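PDB 5O1L: rubber oxygenase from Streptomyces sp., which cleaves poly(cis-1,4-isoprene) oxidatively with the help of a non-covalently bound heme b, adding dioxygen to the double bonds to give oligo-isoprenoids with keto and aldehyde ends. Local coordinates for residues 56-67 against 195-204; 97-107 against 188-196. One frame throughout, in Å; residues are numbered along the deposited sequence.

Contact 1: residues 56-67 against 195-204; sequences DEEADPVLAAVI and RMVHAAVRHL. With HEM (protoporphyrin IX containing Fe), chain C.
Arg195 takes hold of the Asp56 carboxylate side-on, its NE 2.7 Å from Asp56 OD2 and its NH2 2.9 Å from Asp56 OD1. The two flat groups are nearly coplanar, 17° apart. An extended chain, CG anti to the backbone N, carries the guanidinium beyond its own helix to this pairing. The other N-H of NH2, on the side facing NH1, reaches Glu58 OE1, on the anti side of that carboxylate, which gives a salt-bridge network. Ala59 N also donates to Asp56 OD1, from above the carboxylate plane, a capping bond by which Asp56 holds the turn leading into the helix. Arg202 NH1 forms a second salt bridge, 2.8 Å to the syn lone pair of Asp60 OD1, here with the planes turned 53° apart. One water joins Asp56 OD2, Arg195 O and Arg202 NH1, tying the two ion pairs together. Beyond this polar end the helices meet through small side chains, Ala59 CB lying 3.7 Å from Ala199 CB. Leu63 crosses Met196 at about a right angle, and the Ala64 methyl sits over one face of the His203 ring, a CH-pi contact. The helix axes approach to 8.2 Å, crossing at -70°. Helix 59-68 thus backs the heme-bearing helix 187-204, whose His198 ligates the iron; Phe100 of helix 95-104 and Leu79 of helix 72-79 pack beside the joint.

Contact 2: residues 97-107 against 188-196; sequences LREFMEHARRM and IVTAVKTRM. With HEM (protoporphyrin IX containing Fe), chain C.
Helix 97-104 runs across helix 188-196 at 133° between their directions, the axes 10.3 Å apart at closest, and the chain leaving it carries the contact on to Met107. Ala104 and Arg105 bring their backbone nearest: Val192 CG2 rests 3.6 Å from Ala104 O, while Ile188 CG2 lies beside Arg105 O. Phe100 brings the aromatic contact. Its ring stands 76° to the Arg195 guanidinium and presents its edge, CE1 lying 3.8 Å above the centre of that flat group. A water between Ala104 O and Arg195 NH1, lying at the guanidinium edge and in its plane, adds a polar bridge, while Arg195 NE and NH2 are engaged by Asp56 in contact 1. Farther along, in one of the two conformers of Met196, sulfur meets sulfur, Met101 SD 3.9 Å from Met196 SD, the two chains crossing at about a right angle. In that same conformer the terminal methyl of Met196 touches Leu97 CD1. At the other end Met107 SD packs on Ile188 CD1. The result is a largely apolar, buried joint between helices 95-104 and 187-204, bordered by Leu79 of helix 72-79 beside Met101 and Met196 and by Met267 of helix 251-267 next to Met107 and Ile188.

Both contacts are built on helix 187-204, and their centres lie 12 Å apart. Along the chain contact 2 is nested within the loop that contact 1 closes. Arg195 and Met196 serve both, and the first segments also touch directly: Ala59 CB is 3.6 Å from Phe100 CZ, and Val62 CG1 packs against Leu97 CA. The shared helix meanwhile faces the heme. In contact 1 His198 NE2 binds the iron at 2.0 Å, with Val197 and Val201 against the porphyrin; in contact 2 Thr194 OG1 comes within 3.3 Å of heme CMA. Helices 59-68 and 95-104 thus pack on the helix that supplies the histidine ligand of the iron.

Contact 1: residues 56-67 against 195-204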
loop_
_atom_site.group_PDB
_atom_site.type_symbol
_atom_site.label_atom_id
_atom_site.label_comp_id
_atom_site.label_asym_id
_atom_site.label_seq_id
_atom_site.Cartn_x
_atom_site.Cartn_y
_atom_site.Cartn_z
ATOM N N ASP A 56 -17.842 -0.376 -2.698
ATOM C CA ASP A 56 -17.635 -0.984 -4.015
ATOM C C ASP A 56 -18.984 -1.536 -4.501
ATOM O O ASP A 56 -19.362 -2.657 -4.201
ATOM C CB ASP A 56 -16.556 -2.054 -3.956
ATOM C CG ASP A 56 -16.099 -2.556 -5.330
ATOM O OD1 ASP A 56 -16.886 -2.476 -6.273
ATOM O OD2 ASP A 56 -14.952 -3.052 -5.428
ATOM N N GLU A 57 -19.716 -0.724 -5.249
ATOM C CA GLU A 57 -21.060 -1.054 -5.686
ATOM C C GLU A 57 -21.136 -2.324 -6.520
ATOM O O GLU A 57 -22.114 -3.072 -6.372
ATOM C CB GLU A 57 -21.636 0.107 -6.538
ATOM C CG GLU A 57 -23.114 -0.001 -6.771
ATOM C CD GLU A 57 -23.696 1.302 -7.313
ATOM O OE1 GLU A 57 -24.862 1.638 -6.970
ATOM O OE2 GLU A 57 -22.986 1.997 -8.091
ATOM N N GLU A 58 -20.119 -2.603 -7.316
ATOM C CA GLU A 58 -20.081 -3.786 -8.151
ATOM C C GLU A 58 -19.674 -5.020 -7.353
ATOM O O GLU A 58 -20.266 -6.089 -7.513
ATOM C CB GLU A 58 -19.121 -3.650 -9.338
ATOM C CG GLU A 58 -19.542 -2.553 -10.318
ATOM C CD GLU A 58 -18.461 -2.161 -11.322
ATOM O OE1 GLU A 58 -17.263 -2.425 -11.130
ATOM O OE2 GLU A 58 -18.782 -1.522 -12.332
ATOM N N ALA A 59 -18.648 -4.928 -6.536
ATOM C CA ALA A 59 -18.116 -6.099 -5.844
ATOM C C ALA A 59 -18.904 -6.480 -4.587
ATOM O O ALA A 59 -19.030 -7.644 -4.244
ATOM C CB ALA A 59 -16.657 -5.912 -5.449
ATOM N N ASP A 60 -19.417 -5.521 -3.859
ATOM C CA ASP A 60 -19.948 -5.781 -2.544
ATOM C C ASP A 60 -21.115 -6.809 -2.557
ATOM O O ASP A 60 -21.055 -7.764 -1.789
ATOM C CB ASP A 60 -20.295 -4.478 -1.814
ATOM C CG ASP A 60 -19.051 -3.662 -1.390
ATOM O OD1 ASP A 60 -17.956 -4.221 -1.317
ATOM O OD2 ASP A 60 -19.242 -2.452 -1.107
ATOM N N PRO A 61 -22.105 -6.593 -3.410
ATOM C CA PRO A 61 -23.232 -7.563 -3.407
ATOM C C PRO A 61 -22.826 -8.941 -3.910
ATOM O O PRO A 61 -23.389 -9.945 -3.436
ATOM C CB PRO A 61 -24.253 -6.920 -4.338
ATOM C CG PRO A 61 -23.549 -5.809 -5.057
ATOM C CD PRO A 61 -22.374 -5.403 -4.259
ATOM N N VAL A 62 -21.879 -8.998 -4.832
ATOM C CA VAL A 62 -21.395 -10.275 -5.344
ATOM C C VAL A 62 -20.724 -11.073 -4.260
ATOM O O VAL A 62 -21.002 -12.298 -4.053
ATOM C CB VAL A 62 -20.526 -10.111 -6.592
ATOM C CG1 VAL A 62 -19.943 -11.470 -6.987
ATOM C CG2 VAL A 62 -21.374 -9.480 -7.731
ATOM N N LEU A 63 -19.790 -10.471 -3.539
ATOM C CA LEU A 63 -19.102 -11.166 -2.489
ATOM C C LEU A 63 -19.981 -11.556 -1.324
ATOM O O LEU A 63 -19.794 -12.623 -0.741
ATOM C CB LEU A 63 -17.836 -10.418 -2.038
ATOM C CG LEU A 63 -16.577 -10.809 -2.811
ATOM C CD1 LEU A 63 -16.146 -12.262 -2.622
ATOM C CD2 LEU A 63 -16.714 -10.478 -4.267
ATOM N N ALA A 64 -20.982 -10.722 -1.023
ATOM C CA ALA A 64 -21.914 -11.024 0.035
ATOM C C ALA A 64 -22.662 -12.308 -0.376
ATOM O O ALA A 64 -22.805 -13.190 0.476
ATOM C CB ALA A 64 -22.886 -9.872 0.221
ATOM N N ALA A 65 -23.063 -12.417 -1.629
ATOM C CA ALA A 65 -23.819 -13.599 -2.133
ATOM C C ALA A 65 -22.950 -14.835 -2.135
ATOM O O ALA A 65 -23.370 -15.903 -1.631
ATOM C CB ALA A 65 -24.380 -13.350 -3.490
ATOM N N VAL A 66 -21.703 -14.712 -2.594
ATOM C CA VAL A 66 -20.759 -15.813 -2.569
ATOM C C VAL A 66 -20.541 -16.346 -1.150
ATOM O O VAL A 66 -20.621 -17.572 -0.910
ATOM C CB VAL A 66 -19.438 -15.418 -3.273
ATOM C CG1 VAL A 66 -18.352 -16.463 -3.055
ATOM C CG2 VAL A 66 -19.727 -15.166 -4.762
ATOM N N ILE A 67 -20.368 -15.482 -0.179
ATOM C CA ILE A 67 -20.149 -15.882 1.170
ATOM C C ILE A 67 -21.442 -16.578 1.731
ATOM O O ILE A 67 -21.359 -17.675 2.265
ATOM C CB ILE A 67 -19.748 -14.706 2.054
ATOM C CG1 ILE A 67 -18.326 -14.278 1.671
ATOM C CG2 ILE A 67 -19.773 -15.083 3.508
ATOM C CD1 ILE A 67 -17.962 -12.866 2.136
ATOM N N ARG A 195 -9.621 -6.614 -4.543
ATOM C CA ARG A 195 -10.946 -6.022 -4.574
ATOM C C ARG A 195 -11.998 -6.953 -3.980
ATOM O O ARG A 195 -12.890 -6.549 -3.228
ATOM C CB ARG A 195 -11.229 -5.623 -6.005
ATOM C CG ARG A 195 -12.449 -4.870 -6.261
ATOM C CD ARG A 195 -12.445 -4.285 -7.633
ATOM N NE ARG A 195 -13.709 -3.696 -7.757
ATOM C CZ ARG A 195 -14.290 -3.323 -8.866
ATOM N NH1 ARG A 195 -13.698 -3.533 -9.987
ATOM N NH2 ARG A 195 -15.508 -2.803 -8.831
ATOM N N MET A 196 -11.866 -8.238 -4.284
ATOM C CA MET A 196 -12.796 -9.244 -3.768
ATOM C C MET A 196 -12.587 -9.476 -2.248
ATOM O O MET A 196 -13.596 -9.552 -1.503
ATOM C CB MET A 196 -12.628 -10.582 -4.497
ATOM C CG MET A 196 -12.973 -10.556 -5.964
ATOM S SD MET A 196 -12.426 -12.061 -6.857
ATOM C CE MET A 196 -13.114 -13.303 -5.809
ATOM N N VAL A 197 -11.341 -9.532 -1.787
ATOM C CA VAL A 197 -11.046 -9.621 -0.359
ATOM C C VAL A 197 -11.698 -8.439 0.363
ATOM O O VAL A 197 -12.397 -8.587 1.379
ATOM C CB VAL A 197 -9.564 -9.709 -0.026
ATOM C CG1 VAL A 197 -9.342 -9.595 1.471
ATOM C CG2 VAL A 197 -9.009 -10.988 -0.572
ATOM N N HIS A 198 -11.459 -7.192 -0.114
ATOM C CA HIS A 198 -12.008 -6.061 0.558
ATOM C C HIS A 198 -13.545 -6.166 0.591
ATOM O O HIS A 198 -14.120 -5.795 1.600
ATOM C CB HIS A 198 -11.534 -4.773 -0.157
ATOM C CG HIS A 198 -10.109 -4.398 0.109
ATOM N ND1 HIS A 198 -9.451 -3.496 -0.701
ATOM C CD2 HIS A 198 -9.251 -4.724 1.122
ATOM C CE1 HIS A 198 -8.236 -3.323 -0.187
ATOM N NE2 HIS A 198 -8.062 -4.055 0.894
ATOM N N ALA A 199 -14.173 -6.569 -0.493
ATOM C CA ALA A 199 -15.602 -6.704 -0.538
ATOM C C ALA A 199 -16.106 -7.746 0.491
ATOM O O ALA A 199 -17.128 -7.521 1.163
ATOM C CB ALA A 199 -16.025 -7.023 -1.946
ATOM N N ALA A 200 -15.388 -8.825 0.637
ATOM C CA ALA A 200 -15.708 -9.815 1.659
ATOM C C ALA A 200 -15.617 -9.213 3.040
ATOM O O ALA A 200 -16.521 -9.426 3.851
ATOM C CB ALA A 200 -14.764 -10.986 1.564
ATOM N N VAL A 201 -14.554 -8.464 3.319
ATOM C CA VAL A 201 -14.386 -7.784 4.595
ATOM C C VAL A 201 -15.527 -6.866 4.932
ATOM O O VAL A 201 -15.912 -6.749 6.098
ATOM C CB VAL A 201 -13.019 -7.076 4.654
ATOM C CG1 VAL A 201 -12.862 -6.206 5.898
ATOM C CG2 VAL A 201 -11.920 -8.157 4.615
ATOM N N ARG A 202 -16.062 -6.191 3.932
ATOM C CA ARG A 202 -17.172 -5.255 4.147
ATOM C C ARG A 202 -18.417 -6.011 4.606
ATOM O O ARG A 202 -19.244 -5.465 5.324
ATOM C CB ARG A 202 -17.452 -4.449 2.902
ATOM C CG ARG A 202 -16.339 -3.496 2.536
ATOM C CD ARG A 202 -16.811 -2.496 1.499
ATOM N NE ARG A 202 -15.657 -1.768 0.972
ATOM C CZ ARG A 202 -15.013 -2.148 -0.112
ATOM N NH1 ARG A 202 -15.376 -3.158 -0.911
ATOM N NH2 ARG A 202 -13.851 -1.493 -0.401
ATOM N N HIS A 203 -18.568 -7.250 4.150
ATOM C CA HIS A 203 -19.675 -8.086 4.617
ATOM C C HIS A 203 -19.389 -8.668 6.011
ATOM O O HIS A 203 -20.306 -8.790 6.850
ATOM C CB HIS A 203 -19.908 -9.159 3.586
ATOM C CG HIS A 203 -21.131 -9.998 3.831
ATOM N ND1 HIS A 203 -21.070 -11.357 4.027
ATOM C CD2 HIS A 203 -22.439 -9.654 3.910
ATOM C CE1 HIS A 203 -22.292 -11.820 4.232
ATOM N NE2 HIS A 203 -23.137 -10.808 4.198
ATOM N N LEU A 204 -18.145 -8.991 6.316
ATOM C CA LEU A 204 -17.757 -9.698 7.535
ATOM C C LEU A 204 -17.554 -8.818 8.737
ATOM O O LEU A 204 -18.068 -9.126 9.824
ATOM C CB LEU A 204 -16.492 -10.539 7.308
ATOM C CG LEU A 204 -16.790 -11.636 6.294
ATOM C CD1 LEU A 204 -15.508 -12.299 5.845
ATOM C CD2 LEU A 204 -17.736 -12.686 6.876
HETATM C CHA HEM C . -6.620 -7.309 2.436
HETATM C CHB HEM C . -4.171 -4.308 -0.309
HETATM C CHC HEM C . -6.584 -0.623 1.567
HETATM C CHD HEM C . -8.229 -3.547 4.963
HETATM C C1A HEM C . -5.811 -6.761 1.506
HETATM C C2A HEM C . -4.976 -7.578 0.655
HETATM C C3A HEM C . -4.255 -6.728 -0.089
HETATM C C4A HEM C . -4.643 -5.429 0.222
HETATM C CMA HEM C . -3.215 -7.160 -1.094
HETATM C CAA HEM C . -4.880 -9.122 0.604
HETATM C CBA HEM C . -3.919 -9.620 1.701
HETATM C CGA HEM C . -3.485 -11.005 1.386
HETATM O O1A HEM C . -4.330 -11.859 1.682
HETATM O O2A HEM C . -2.336 -11.211 0.833
HETATM C C1B HEM C . -4.650 -3.026 -0.060
HETATM C C2B HEM C . -4.162 -1.882 -0.751
HETATM C C3B HEM C . -4.820 -0.832 -0.284
HETATM C C4B HEM C . -5.721 -1.311 0.754
HETATM C CMB HEM C . -3.109 -1.847 -1.839
HETATM C CAB HEM C . -4.869 0.571 -0.607
HETATM C CBB HEM C . -4.120 1.249 -1.620
HETATM C C1C HEM C . -7.266 -1.093 2.679
HETATM C C2C HEM C . -7.895 -0.203 3.638
HETATM C C3C HEM C . -8.369 -1.065 4.571
HETATM C C4C HEM C . -7.942 -2.400 4.191
HETATM C CMC HEM C . -8.072 1.282 3.510
HETATM C CAC HEM C . -9.099 -0.731 5.804
HETATM C CBC HEM C . -9.647 0.477 6.226
HETATM C C1D HEM C . -7.918 -4.821 4.565
HETATM C C2D HEM C . -8.349 -6.034 5.289
HETATM C C3D HEM C . -7.912 -7.086 4.606
HETATM C C4D HEM C . -7.238 -6.545 3.424
HETATM C CMD HEM C . -9.058 -5.974 6.589
HETATM C CAD HEM C . -8.074 -8.580 4.980
HETATM C CBD HEM C . -6.921 -8.940 5.908
HETATM C CGD HEM C . -7.098 -10.394 6.360
HETATM O O1D HEM C . -6.196 -11.199 6.036
HETATM O O2D HEM C . -8.088 -10.803 7.025
HETATM N NA HEM C . -5.622 -5.449 1.208
HETATM N NB HEM C . -5.552 -2.606 0.837
HETATM N NC HEM C . -7.263 -2.417 3.021
HETATM N ND HEM C . -7.321 -5.184 3.403
HETATM FE FE HEM C . -6.473 -3.919 2.114
HETATM O O HOH W 1 -13.818 -4.048 -3.114
HETATM O O HOH W 2 -15.130 -3.014 -12.511
HETATM O O HOH W 3 -19.816 -7.320 0.749
#

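Contact 2: residues 97-107 against 188-196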
loop_
_atom_site.group_PDB
_atom_site.type_symbol
_atom_site.label_atom_id
_atom_site.label_comp_id
_atom_site.label_asym_id
_atom_site.label_seq_id
_atom_site.Cartn_x
_atom_site.Cartn_y
_atom_site.Cartn_z
ATOM N N LEU A 97 -20.066 -14.123 -9.901
ATOM C CA LEU A 97 -18.658 -13.818 -9.655
ATOM C C LEU A 97 -17.890 -13.849 -10.942
ATOM O O LEU A 97 -17.011 -12.988 -11.205
ATOM C CB LEU A 97 -18.105 -14.812 -8.644
ATOM C CG LEU A 97 -16.649 -14.572 -8.255
ATOM C CD1 LEU A 97 -16.504 -13.240 -7.547
ATOM C CD2 LEU A 97 -16.133 -15.668 -7.354
ATOM N N ARG A 98 -18.110 -14.802 -11.824
ATOM C CA ARG A 98 -17.433 -14.808 -13.110
ATOM C C ARG A 98 -17.652 -13.487 -13.875
ATOM O O ARG A 98 -16.675 -12.871 -14.350
ATOM C CB ARG A 98 -17.877 -15.972 -13.995
ATOM C CG ARG A 98 -17.125 -15.976 -15.326
ATOM C CD ARG A 98 -17.435 -17.131 -16.275
ATOM N NE ARG A 98 -18.833 -17.505 -16.312
ATOM C CZ ARG A 98 -19.861 -16.862 -16.875
ATOM N NH1 ARG A 98 -19.736 -15.679 -17.485
ATOM N NH2 ARG A 98 -21.063 -17.439 -16.808
ATOM N N GLU A 99 -18.883 -13.043 -13.918
ATOM C CA GLU A 99 -19.209 -11.815 -14.630
ATOM C C GLU A 99 -18.482 -10.622 -13.982
ATOM O O GLU A 99 -17.905 -9.809 -14.706
ATOM C CB GLU A 99 -20.722 -11.590 -14.611
ATOM C CG GLU A 99 -21.274 -10.328 -15.203
ATOM C CD GLU A 99 -22.799 -10.394 -15.258
ATOM O OE1 GLU A 99 -23.470 -10.091 -14.242
ATOM O OE2 GLU A 99 -23.309 -10.836 -16.306
ATOM N N PHE A 100 -18.512 -10.572 -12.655
ATOM C CA PHE A 100 -17.779 -9.509 -11.921
ATOM C C PHE A 100 -16.332 -9.546 -12.309
ATOM O O PHE A 100 -15.728 -8.466 -12.599
ATOM C CB PHE A 100 -17.961 -9.616 -10.420
ATOM C CG PHE A 100 -16.993 -8.754 -9.655
ATOM C CD1 PHE A 100 -17.243 -7.382 -9.601
ATOM C CD2 PHE A 100 -15.789 -9.270 -9.136
ATOM C CE1 PHE A 100 -16.326 -6.573 -8.994
ATOM C CE2 PHE A 100 -14.866 -8.398 -8.569
ATOM C CZ PHE A 100 -15.177 -7.071 -8.489
ATOM N N MET A 101 -15.691 -10.691 -12.284
ATOM C CA MET A 101 -14.241 -10.783 -12.496
ATOM C C MET A 101 -13.853 -10.432 -13.907
ATOM O O MET A 101 -12.808 -9.795 -14.139
ATOM C CB MET A 101 -13.693 -12.193 -12.125
ATOM C CG MET A 101 -13.782 -12.411 -10.659
ATOM S SD MET A 101 -13.175 -14.043 -10.144
ATOM C CE MET A 101 -11.426 -13.671 -10.316
ATOM N N GLU A 102 -14.693 -10.808 -14.862
ATOM C CA GLU A 102 -14.404 -10.507 -16.266
ATOM C C GLU A 102 -14.409 -8.976 -16.486
ATOM O O GLU A 102 -13.624 -8.475 -17.276
ATOM C CB GLU A 102 -15.399 -11.255 -17.203
ATOM C CG GLU A 102 -14.824 -12.611 -17.670
ATOM C CD GLU A 102 -13.452 -12.442 -18.427
ATOM O OE1 GLU A 102 -13.444 -11.633 -19.401
ATOM O OE2 GLU A 102 -12.334 -13.037 -18.078
ATOM N N HIS A 103 -15.304 -8.282 -15.798
ATOM C CA HIS A 103 -15.350 -6.836 -15.863
ATOM C C HIS A 103 -14.201 -6.190 -15.078
ATOM O O HIS A 103 -13.530 -5.266 -15.580
ATOM C CB HIS A 103 -16.701 -6.400 -15.297
ATOM C CG HIS A 103 -16.959 -4.933 -15.416
ATOM N ND1 HIS A 103 -17.017 -4.296 -16.638
ATOM C CD2 HIS A 103 -17.190 -3.982 -14.476
ATOM C CE1 HIS A 103 -17.272 -3.014 -16.455
ATOM N NE2 HIS A 103 -17.382 -2.797 -15.153
ATOM N N ALA A 104 -13.945 -6.730 -13.879
ATOM C CA ALA A 104 -12.936 -6.145 -13.008
ATOM C C ALA A 104 -11.533 -6.291 -13.523
ATOM O O ALA A 104 -10.657 -5.459 -13.157
ATOM C CB ALA A 104 -13.058 -6.760 -11.647
ATOM N N ARG A 105 -11.254 -7.253 -14.392
ATOM C CA ARG A 105 -9.927 -7.437 -14.885
ATOM C C ARG A 105 -9.543 -6.492 -16.051
ATOM O O ARG A 105 -8.418 -6.468 -16.476
ATOM C CB ARG A 105 -9.702 -8.918 -15.228
ATOM C CG ARG A 105 -10.406 -9.239 -16.544
ATOM C CD ARG A 105 -10.284 -10.695 -16.978
ATOM N NE ARG A 105 -8.887 -11.073 -17.110
ATOM C CZ ARG A 105 -8.391 -12.283 -17.244
ATOM N NH1 ARG A 105 -9.196 -13.344 -17.254
ATOM N NH2 ARG A 105 -7.097 -12.414 -17.293
ATOM N N ARG A 106 -10.507 -5.699 -16.510
ATOM C CA ARG A 106 -10.235 -4.800 -17.628
ATOM C C ARG A 106 -9.421 -3.588 -17.157
ATOM O O ARG A 106 -9.792 -2.944 -16.192
ATOM C CB ARG A 106 -11.555 -4.332 -18.195
ATOM C CG ARG A 106 -12.310 -5.459 -18.891
ATOM C CD ARG A 106 -13.707 -5.044 -19.260
ATOM N NE ARG A 106 -13.670 -3.910 -20.162
ATOM C CZ ARG A 106 -14.082 -2.677 -19.881
ATOM N NH1 ARG A 106 -14.644 -2.356 -18.698
ATOM N NH2 ARG A 106 -13.936 -1.751 -20.826
ATOM N N MET A 107 -8.380 -3.309 -17.894
ATOM C CA MET A 107 -7.594 -2.088 -17.666
ATOM C C MET A 107 -8.388 -0.878 -18.047
ATOM O O MET A 107 -9.174 -0.947 -19.011
ATOM C CB MET A 107 -6.335 -2.152 -18.473
ATOM C CG MET A 107 -5.400 -3.234 -18.007
ATOM S SD MET A 107 -4.546 -2.875 -16.467
ATOM C CE MET A 107 -3.256 -1.775 -17.111
ATOM N N ILE A 188 -2.821 -7.468 -12.273
ATOM C CA ILE A 188 -4.271 -7.461 -12.467
ATOM C C ILE A 188 -4.956 -8.534 -11.619
ATOM O O ILE A 188 -5.951 -8.275 -10.977
ATOM C CB ILE A 188 -4.592 -7.689 -13.925
ATOM C CG1 ILE A 188 -4.018 -6.532 -14.774
ATOM C CG2 ILE A 188 -6.124 -7.832 -14.088
ATOM C CD1 ILE A 188 -4.109 -6.731 -16.264
ATOM N N VAL A 189 -4.352 -9.709 -11.611
ATOM C CA VAL A 189 -4.805 -10.803 -10.748
ATOM C C VAL A 189 -4.845 -10.365 -9.290
ATOM O O VAL A 189 -5.887 -10.503 -8.644
ATOM C CB VAL A 189 -3.958 -12.030 -10.952
ATOM C CG1 VAL A 189 -4.387 -13.129 -10.029
ATOM C CG2 VAL A 189 -3.997 -12.436 -12.421
ATOM N N THR A 190 -3.745 -9.776 -8.800
ATOM C CA THR A 190 -3.665 -9.353 -7.412
ATOM C C THR A 190 -4.689 -8.288 -7.140
ATOM O O THR A 190 -5.340 -8.297 -6.123
ATOM C CB THR A 190 -2.258 -8.804 -7.145
ATOM O OG1 THR A 190 -1.395 -9.939 -7.249
ATOM C CG2 THR A 190 -2.160 -8.153 -5.755
ATOM N N ALA A 191 -4.829 -7.313 -8.057
ATOM C CA ALA A 191 -5.815 -6.263 -7.840
ATOM C C ALA A 191 -7.238 -6.764 -7.771
ATOM O O ALA A 191 -8.038 -6.335 -6.907
ATOM C CB ALA A 191 -5.721 -5.200 -8.917
ATOM N N VAL A 192 -7.623 -7.647 -8.669
ATOM C CA VAL A 192 -8.955 -8.174 -8.705
ATOM C C VAL A 192 -9.220 -9.043 -7.421
ATOM O O VAL A 192 -10.256 -8.887 -6.773
ATOM C CB VAL A 192 -9.236 -8.965 -9.963
ATOM C CG1 VAL A 192 -10.553 -9.719 -9.843
ATOM C CG2 VAL A 192 -9.225 -8.087 -11.180
ATOM N N LYS A 193 -8.253 -9.875 -7.063
ATOM C CA LYS A 193 -8.419 -10.644 -5.836
ATOM C C LYS A 193 -8.510 -9.741 -4.626
ATOM O O LYS A 193 -9.294 -10.018 -3.726
ATOM C CB LYS A 193 -7.254 -11.628 -5.715
ATOM C CG LYS A 193 -7.331 -12.784 -6.740
ATOM C CD LYS A 193 -6.235 -13.799 -6.525
ATOM C CE LYS A 193 -6.332 -14.901 -7.552
ATOM N NZ LYS A 193 -5.297 -15.935 -7.341
ATOM N N THR A 194 -7.699 -8.653 -4.554
ATOM C CA THR A 194 -7.774 -7.716 -3.452
ATOM C C THR A 194 -9.110 -7.059 -3.379
ATOM O O THR A 194 -9.684 -6.882 -2.298
ATOM C CB THR A 194 -6.622 -6.698 -3.549
ATOM O OG1 THR A 194 -5.340 -7.373 -3.552
ATOM C CG2 THR A 194 -6.753 -5.637 -2.427
ATOM N N ARG A 195 -9.621 -6.614 -4.543
ATOM C CA ARG A 195 -10.946 -6.022 -4.574
ATOM C C ARG A 195 -11.998 -6.953 -3.980
ATOM O O ARG A 195 -12.890 -6.549 -3.228
ATOM C CB ARG A 195 -11.229 -5.623 -6.005
ATOM C CG ARG A 195 -12.449 -4.870 -6.261
ATOM C CD ARG A 195 -12.445 -4.285 -7.633
ATOM N NE ARG A 195 -13.709 -3.696 -7.757
ATOM C CZ ARG A 195 -14.290 -3.323 -8.866
ATOM N NH1 ARG A 195 -13.698 -3.533 -9.987
ATOM N NH2 ARG A 195 -15.508 -2.803 -8.831
ATOM N N MET A 196 -11.866 -8.238 -4.284
ATOM C CA MET A 196 -12.796 -9.244 -3.768
ATOM C C MET A 196 -12.587 -9.476 -2.248
ATOM O O MET A 196 -13.596 -9.552 -1.503
ATOM C CB MET A 196 -12.628 -10.582 -4.497
ATOM C CG MET A 196 -12.973 -10.556 -5.964
ATOM S SD MET A 196 -12.426 -12.061 -6.857
ATOM C CE MET A 196 -13.114 -13.303 -5.809
HETATM C CHA HEM C . -6.620 -7.309 2.436
HETATM C CHB HEM C . -4.171 -4.308 -0.309
HETATM C CHC HEM C . -6.584 -0.623 1.567
HETATM C CHD HEM C . -8.229 -3.547 4.963
HETATM C C1A HEM C . -5.811 -6.761 1.506
HETATM C C2A HEM C . -4.976 -7.578 0.655
HETATM C C3A HEM C . -4.255 -6.728 -0.089
HETATM C C4A HEM C . -4.643 -5.429 0.222
HETATM C CMA HEM C . -3.215 -7.160 -1.094
HETATM C CAA HEM C . -4.880 -9.122 0.604
HETATM C CBA HEM C . -3.919 -9.620 1.701
HETATM C CGA HEM C . -3.485 -11.005 1.386
HETATM O O1A HEM C . -4.330 -11.859 1.682
HETATM O O2A HEM C . -2.336 -11.211 0.833
HETATM C C1B HEM C . -4.650 -3.026 -0.060
HETATM C C2B HEM C . -4.162 -1.882 -0.751
HETATM C C3B HEM C . -4.820 -0.832 -0.284
HETATM C C4B HEM C . -5.721 -1.311 0.754
HETATM C CMB HEM C . -3.109 -1.847 -1.839
HETATM C CAB HEM C . -4.869 0.571 -0.607
HETATM C CBB HEM C . -4.120 1.249 -1.620
HETATM C C1C HEM C . -7.266 -1.093 2.679
HETATM C C2C HEM C . -7.895 -0.203 3.638
HETATM C C3C HEM C . -8.369 -1.065 4.571
HETATM C C4C HEM C . -7.942 -2.400 4.191
HETATM C CMC HEM C . -8.072 1.282 3.510
HETATM C CAC HEM C . -9.099 -0.731 5.804
HETATM C CBC HEM C . -9.647 0.477 6.226
HETATM C C1D HEM C . -7.918 -4.821 4.565
HETATM C C2D HEM C . -8.349 -6.034 5.289
HETATM C C3D HEM C . -7.912 -7.086 4.606
HETATM C C4D HEM C . -7.238 -6.545 3.424
HETATM C CMD HEM C . -9.058 -5.974 6.589
HETATM C CAD HEM C . -8.074 -8.580 4.980
HETATM C CBD HEM C . -6.921 -8.940 5.908
HETATM C CGD HEM C . -7.098 -10.394 6.360
HETATM O O1D HEM C . -6.196 -11.199 6.036
HETATM O O2D HEM C . -8.088 -10.803 7.025
HETATM N NA HEM C . -5.622 -5.449 1.208
HETATM N NB HEM C . -5.552 -2.606 0.837
HETATM N NC HEM C . -7.263 -2.417 3.021
HETATM N ND HEM C . -7.321 -5.184 3.403
HETATM FE FE HEM C . -6.473 -3.919 2.114
HETATM O O HOH W 4 -10.990 -3.944 -10.854
#